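PDB 6TJA: SVS_variant_AS1, which is an engineered, ancestrally reconstructed terpene cyclase that probably turns geranylgeranyl diphosphate into the hydrocarbon spiroviolene. Local coordinates for residues Asp176-Leu179 / Ala180-Leu183; Ala220-Val223 / Ala224-Asn228. All blocks are in the same frame, centred on the assembly; numbering follows the deposited sequence.

Interaction 1 (Asp176-Leu179 / Ala180-Leu183); sequences DDYL and AMRL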
ATOM      1  N   ASP A 176      -7.405  -7.328  18.820  1.00 23.70           N
ATOM      2  CA  ASP A 176      -7.092  -7.820  17.454  1.00 25.57           C
ATOM      3  C   ASP A 176      -6.968  -6.640  16.483  1.00 24.78           C
ATOM      4  O   ASP A 176      -5.937  -6.595  15.777  1.00 26.37           O
ATOM      5  CB  ASP A 176      -8.100  -8.849  16.918  1.00 25.59           C
ATOM      6  CG  ASP A 176      -7.531  -9.633  15.739  1.00 25.17           C
ATOM      7  OD1 ASP A 176      -6.455 -10.227  15.880  1.00 25.58           O
ATOM      8  OD2 ASP A 176      -8.163  -9.668  14.708  1.00 27.19           O
ATOM      9  N   ASP A 177      -7.983  -5.776  16.417  1.00 24.44           N
ATOM     10  CA  ASP A 177      -8.007  -4.553  15.563  1.00 25.78           C
ATOM     11  C   ASP A 177      -6.874  -3.581  15.969  1.00 26.65           C
ATOM     12  O   ASP A 177      -6.248  -3.001  15.054  1.00 27.78           O
ATOM     13  CB  ASP A 177      -9.360  -3.837  15.623  1.00 28.24           C
ATOM     14  CG  ASP A 177     -10.494  -4.490  14.837  1.00 26.91           C
ATOM     15  OD1 ASP A 177     -10.235  -5.466  14.136  1.00 29.88           O
ATOM     16  OD2 ASP A 177     -11.634  -3.984  14.911  1.00 33.96           O
ATOM     17  N   TYR A 178      -6.640  -3.362  17.269  1.00 22.69           N
ATOM     18  CA  TYR A 178      -5.605  -2.433  17.757  1.00 23.47           C
ATOM     19  C   TYR A 178      -4.217  -2.864  17.251  1.00 24.49           C
ATOM     20  O   TYR A 178      -3.456  -1.964  16.804  1.00 23.41           O
ATOM     21  CB  TYR A 178      -5.569  -2.274  19.273  1.00 22.65           C
ATOM     22  CG  TYR A 178      -4.482  -1.322  19.648  1.00 23.03           C
ATOM     23  CD1 TYR A 178      -3.285  -1.783  20.171  1.00 26.08           C
ATOM     24  CD2 TYR A 178      -4.583   0.019  19.333  1.00 25.59           C
ATOM     25  CE1 TYR A 178      -2.234  -0.920  20.432  1.00 25.88           C
ATOM     26  CE2 TYR A 178      -3.542   0.903  19.592  1.00 25.60           C
ATOM     27  CZ  TYR A 178      -2.352   0.422  20.112  1.00 26.50           C
ATOM     28  OH  TYR A 178      -1.304   1.252  20.367  1.00 22.74           O
ATOM     29  N   LEU A 179      -3.873  -4.142  17.377  1.00 23.44           N
ATOM     30  CA  LEU A 179      -2.539  -4.662  16.974  1.00 25.68           C
ATOM     31  C   LEU A 179      -2.436  -4.590  15.449  1.00 26.64           C
ATOM     32  O   LEU A 179      -1.396  -4.117  14.948  1.00 20.68           O
ATOM     33  CB  LEU A 179      -2.360  -6.088  17.487  1.00 25.07           C
ATOM     34  CG  LEU A 179      -2.317  -6.220  19.005  1.00 27.28           C
ATOM     35  CD1 LEU A 179      -2.176  -7.674  19.398  1.00 28.68           C
ATOM     36  CD2 LEU A 179      -1.185  -5.393  19.607  1.00 27.15           C
ATOM     37  N   ALA A 180      -3.497  -4.968  14.735  1.00 24.18           N
ATOM     38  CA  ALA A 180      -3.527  -4.837  13.256  1.00 26.51           C
ATOM     39  C   ALA A 180      -3.298  -3.369  12.866  1.00 25.25           C
ATOM     40  O   ALA A 180      -2.475  -3.098  11.980  1.00 25.77           O
ATOM     41  CB  ALA A 180      -4.824  -5.376  12.697  1.00 27.61           C
ATOM     42  N   MET A 181      -3.992  -2.443  13.525  1.00 24.64           N
ATOM     43  CA  MET A 181      -3.998  -1.009  13.169  1.00 23.75           C
ATOM     44  C   MET A 181      -2.616  -0.410  13.469  1.00 23.96           C
ATOM     45  O   MET A 181      -2.027   0.273  12.611  1.00 27.12           O
ATOM     46  CB  MET A 181      -5.059  -0.279  13.996  1.00 23.89           C
ATOM     47  CG  MET A 181      -5.126   1.172  13.734  1.00 21.70           C
ATOM     48  SD  MET A 181      -6.163   2.075  14.879  1.00 25.59           S
ATOM     49  CE  MET A 181      -5.145   2.085  16.344  1.00 23.55           C
ATOM     50  N   ARG A 182      -2.128  -0.670  14.662  1.00 22.76           N
ATOM     51  CA  ARG A 182      -0.915  -0.070  15.236  1.00 25.00           C
ATOM     52  C   ARG A 182       0.325  -0.626  14.526  1.00 24.62           C
ATOM     53  O   ARG A 182       1.334   0.083  14.437  1.00 28.31           O
ATOM     54  CB  ARG A 182      -0.976  -0.343  16.737  1.00 26.55           C
ATOM     55  CG  ARG A 182       0.108   0.338  17.542  1.00 28.62           C
ATOM     56  CD  ARG A 182      -0.062   1.842  17.547  1.00 30.18           C
ATOM     57  NE  ARG A 182       0.984   2.384  18.399  1.00 32.32           N
ATOM     58  CZ  ARG A 182       1.536   3.571  18.241  1.00 31.18           C
ATOM     59  NH1 ARG A 182       1.167   4.355  17.244  1.00 27.57           N
ATOM     60  NH2 ARG A 182       2.488   3.943  19.071  1.00 34.36           N
ATOM     61  N   LEU A 183       0.250  -1.852  14.030  1.00 25.37           N
ATOM     62  CA  LEU A 183       1.297  -2.442  13.174  1.00 28.11           C
ATOM     63  C   LEU A 183       1.578  -1.440  12.052  1.00 26.46           C
ATOM     64  O   LEU A 183       2.722  -1.276  11.678  1.00 28.01           O
ATOM     65  CB  LEU A 183       0.755  -3.770  12.657  1.00 30.74           C
ATOM     66  CG  LEU A 183       1.689  -4.716  11.899  1.00 35.90           C
ATOM     67  CD1 LEU A 183       2.893  -5.161  12.733  1.00 35.08           C
ATOM     68  CD2 LEU A 183       0.868  -5.938  11.482  1.00 39.40           C
TER
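The carbonyl oxygens of D176 to L179 accept the amide N-H groups of A180 to L183, one turn further along; together the two segments make up nearly all of helix 175-185. Of these four i to i+4 bonds, R182 N to Y178 O measures 2.8 Å. The bond from A180 N to D176 O is longer, at 3.1 Å. Y178 and R182, one turn apart and lying side by side, carry most of the side-chain contact. Both have CG anti to the backbone N (chi1 180° and -173°), which sends ring and arginine the same way. R182 CB lies over one face of the ring, 4.0 Å from the Y178 centroid, in a CH-pi contact offset toward the rim. A bend at chi2 (68°) then carries the aliphatic chain along the tyrosine, and R182 CD comes 3.1 Å from Y178 OH. M181 suits the flank: its flexible thioether bends at chi3 and brings CE 3.7 Å from Y178 CD2. The polar ends share a partner beyond the helix, D229, which is hydrogen-bonded to Y178 OH and salt-bridged to R182 NH2. R182 precedes the Asn-Asp motif by 46 positions, the spacing of the diphosphate-sensing arginine in bacterial terpene cyclases; tyrosine and aspartate together would therefore steady a probable sensor.

Interaction 2 (Ala220-Val223 / Ala224-Asn228); sequences AIMV and AALDN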
ATOM      1  N   ALA A 220       9.143  -7.341  14.424  1.00 22.47           N
ATOM      2  CA  ALA A 220      10.054  -6.237  14.755  1.00 22.16           C
ATOM      3  C   ALA A 220       9.212  -4.974  14.900  1.00 23.06           C
ATOM      4  O   ALA A 220       9.425  -4.206  15.866  1.00 22.48           O
ATOM      5  CB  ALA A 220      11.114  -6.104  13.702  1.00 23.78           C
ATOM      6  N   ILE A 221       8.291  -4.762  13.952  1.00 25.27           N
ATOM      7  CA  ILE A 221       7.434  -3.546  13.876  1.00 23.58           C
ATOM      8  C   ILE A 221       6.506  -3.511  15.089  1.00 21.98           C
ATOM      9  O   ILE A 221       6.379  -2.444  15.683  1.00 21.51           O
ATOM     10  CB  ILE A 221       6.687  -3.492  12.538  1.00 24.80           C
ATOM     11  CG1 ILE A 221       7.663  -3.178  11.412  1.00 25.38           C
ATOM     12  CG2 ILE A 221       5.535  -2.494  12.552  1.00 24.03           C
ATOM     13  CD1 ILE A 221       7.055  -3.373  10.043  1.00 26.18           C
ATOM     14  N   MET A 222       5.937  -4.648  15.470  1.00 24.52           N
ATOM     15  CA  MET A 222       4.934  -4.751  16.547  1.00 23.58           C
ATOM     16  C   MET A 222       5.620  -4.501  17.885  1.00 25.07           C
ATOM     17  O   MET A 222       5.029  -3.823  18.715  1.00 27.59           O
ATOM     18  CB  MET A 222       4.248  -6.115  16.542  1.00 26.53           C
ATOM     19  CG  MET A 222       2.992  -6.163  17.433  1.00 28.97           C
ATOM     20  SD  MET A 222       1.623  -5.128  16.802  1.00 32.07           S
ATOM     21  CE  MET A 222       0.872  -6.347  15.748  1.00 37.64           C
ATOM     22  N   VAL A 223       6.847  -4.976  18.086  1.00 26.80           N
ATOM     23  CA  VAL A 223       7.576  -4.740  19.365  1.00 25.74           C
ATOM     24  C   VAL A 223       7.912  -3.250  19.454  1.00 26.93           C
ATOM     25  O   VAL A 223       7.648  -2.664  20.525  1.00 26.23           O
ATOM     26  CB  VAL A 223       8.830  -5.609  19.513  1.00 25.59           C
ATOM     27  CG1 VAL A 223       9.615  -5.212  20.762  1.00 25.62           C
ATOM     28  CG2 VAL A 223       8.484  -7.092  19.524  1.00 24.94           C
ATOM     29  N   ALA A 224       8.423  -2.655  18.368  1.00 26.41           N
ATOM     30  CA  ALA A 224       8.774  -1.214  18.299  1.00 27.50           C
ATOM     31  C   ALA A 224       7.533  -0.360  18.578  1.00 26.48           C
ATOM     32  O   ALA A 224       7.662   0.655  19.284  1.00 27.48           O
ATOM     33  CB  ALA A 224       9.348  -0.840  16.944  1.00 28.40           C
ATOM     34  N   ALA A 225       6.399  -0.710  17.973  1.00 24.69           N
ATOM     35  CA  ALA A 225       5.096  -0.046  18.199  1.00 25.39           C
ATOM     36  C   ALA A 225       4.727  -0.087  19.687  1.00 23.96           C
ATOM     37  O   ALA A 225       4.311   0.915  20.223  1.00 27.24           O
ATOM     38  CB  ALA A 225       4.018  -0.708  17.376  1.00 27.48           C
ATOM     39  N   LEU A 226       4.807  -1.240  20.321  1.00 26.63           N
ATOM     40  CA  LEU A 226       4.372  -1.427  21.731  1.00 25.77           C
ATOM     41  C   LEU A 226       5.417  -0.786  22.649  1.00 28.58           C
ATOM     42  O   LEU A 226       5.048  -0.281  23.714  1.00 28.86           O
ATOM     43  CB  LEU A 226       4.203  -2.926  21.997  1.00 25.75           C
ATOM     44  CG  LEU A 226       3.052  -3.621  21.275  1.00 25.29           C
ATOM     45  CD1 LEU A 226       3.045  -5.089  21.632  1.00 28.46           C
ATOM     46  CD2 LEU A 226       1.715  -3.002  21.613  1.00 25.48           C
ATOM     47  N   ASP A 227       6.690  -0.790  22.252  1.00 29.17           N
ATOM     48  CA  ASP A 227       7.721   0.010  22.963  1.00 31.63           C
ATOM     49  C   ASP A 227       7.338   1.490  22.837  1.00 30.10           C
ATOM     50  O   ASP A 227       7.414   2.191  23.849  1.00 29.54           O
ATOM     51  CB  ASP A 227       9.139  -0.385  22.525  1.00 32.50           C
ATOM     52  CG  ASP A 227       9.532  -1.752  23.063  1.00 32.16           C
ATOM     53  OD1 ASP A 227       8.759  -2.311  23.876  1.00 31.75           O
ATOM     54  OD2 ASP A 227      10.561  -2.273  22.642  1.00 30.98           O
ATOM     55  N   ASN A 228       6.865   1.948  21.676  1.00 31.56           N
ATOM     56  CA  ASN A 228       6.418   3.359  21.520  1.00 32.30           C
ATOM     57  C   ASN A 228       5.168   3.609  22.392  1.00 34.06           C
ATOM     58  O   ASN A 228       5.125   4.675  23.023  1.00 32.67           O
ATOM     59  CB  ASN A 228       6.286   3.787  20.052  1.00 35.22           C
ATOM     60  CG  ASN A 228       7.634   3.924  19.366  1.00 41.89           C
ATOM     61  OD1 ASN A 228       8.633   4.213  20.017  1.00 42.42           O
ATOM     62  ND2 ASN A 228       7.688   3.681  18.063  1.00 40.70           N
TER
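V223 and D227, one turn apart on helix 211-231, lie side by side and point the same way. V223 CG1, anti to the backbone N, reaches along the helix to 3.6 Å from D227 OD2, a methyl against one carboxylate oxygen. D227 CG instead stands beside its own backbone N (chi1 -72°), folding the carboxylate back so that CG is 3.3 Å from V223 O. That carbonyl accepts D227 N at 2.7 Å, nearly in line with the C=O bond. On another flank the side chains meet only loosely, M222 CG 4.3 Å from L226 CD1, and L226 CG also sits 3.2 Å from the carbonyl oxygen M222 O. A224 and A225 carry methyls small enough for close neighbours, N305 of helix 289-309 and A186 respectively. In the all-helical class I terpene cyclase fold this helix leads into the NSE metal-binding motif, whose asparagine and serine are probably N228 and S232; a weak hydrogen bond joins N228 O to S232 OG. Further out, R269 of helix 258-283 grips D227 OD1 in a salt bridge and also touches V223 and L226. An alanine in place of D227 is likely to leave the guanidinium of R269 without this mate and to take away the carboxylate oxygen that V223 CG1 packs against. I302 backs V223 and A220 from helix 289-309, whereas I272 and W353 pack on M222.

Overall arrangement
Along the chain, interaction 1 comes first, within helix 175-185, and interaction 2 follows within helix 211-231. Each joins residues about one turn apart within a single helix, so neither closes a loop, and the two stand in series without nesting or crossing. They meet in space nonetheless, their centres 11 Å apart: M222 CE packs 3.3 Å from L179 O and 3.8 Å from L183 CD1, while I221 CG2 lies against L183 O. The earlier helix also faces the dimer partner, with D177 salt-bridged to R109 of the second subunit; the later one also packs against helices 258-283 and 289-309. Together they tie the subunit interface to the core of the helical bundle.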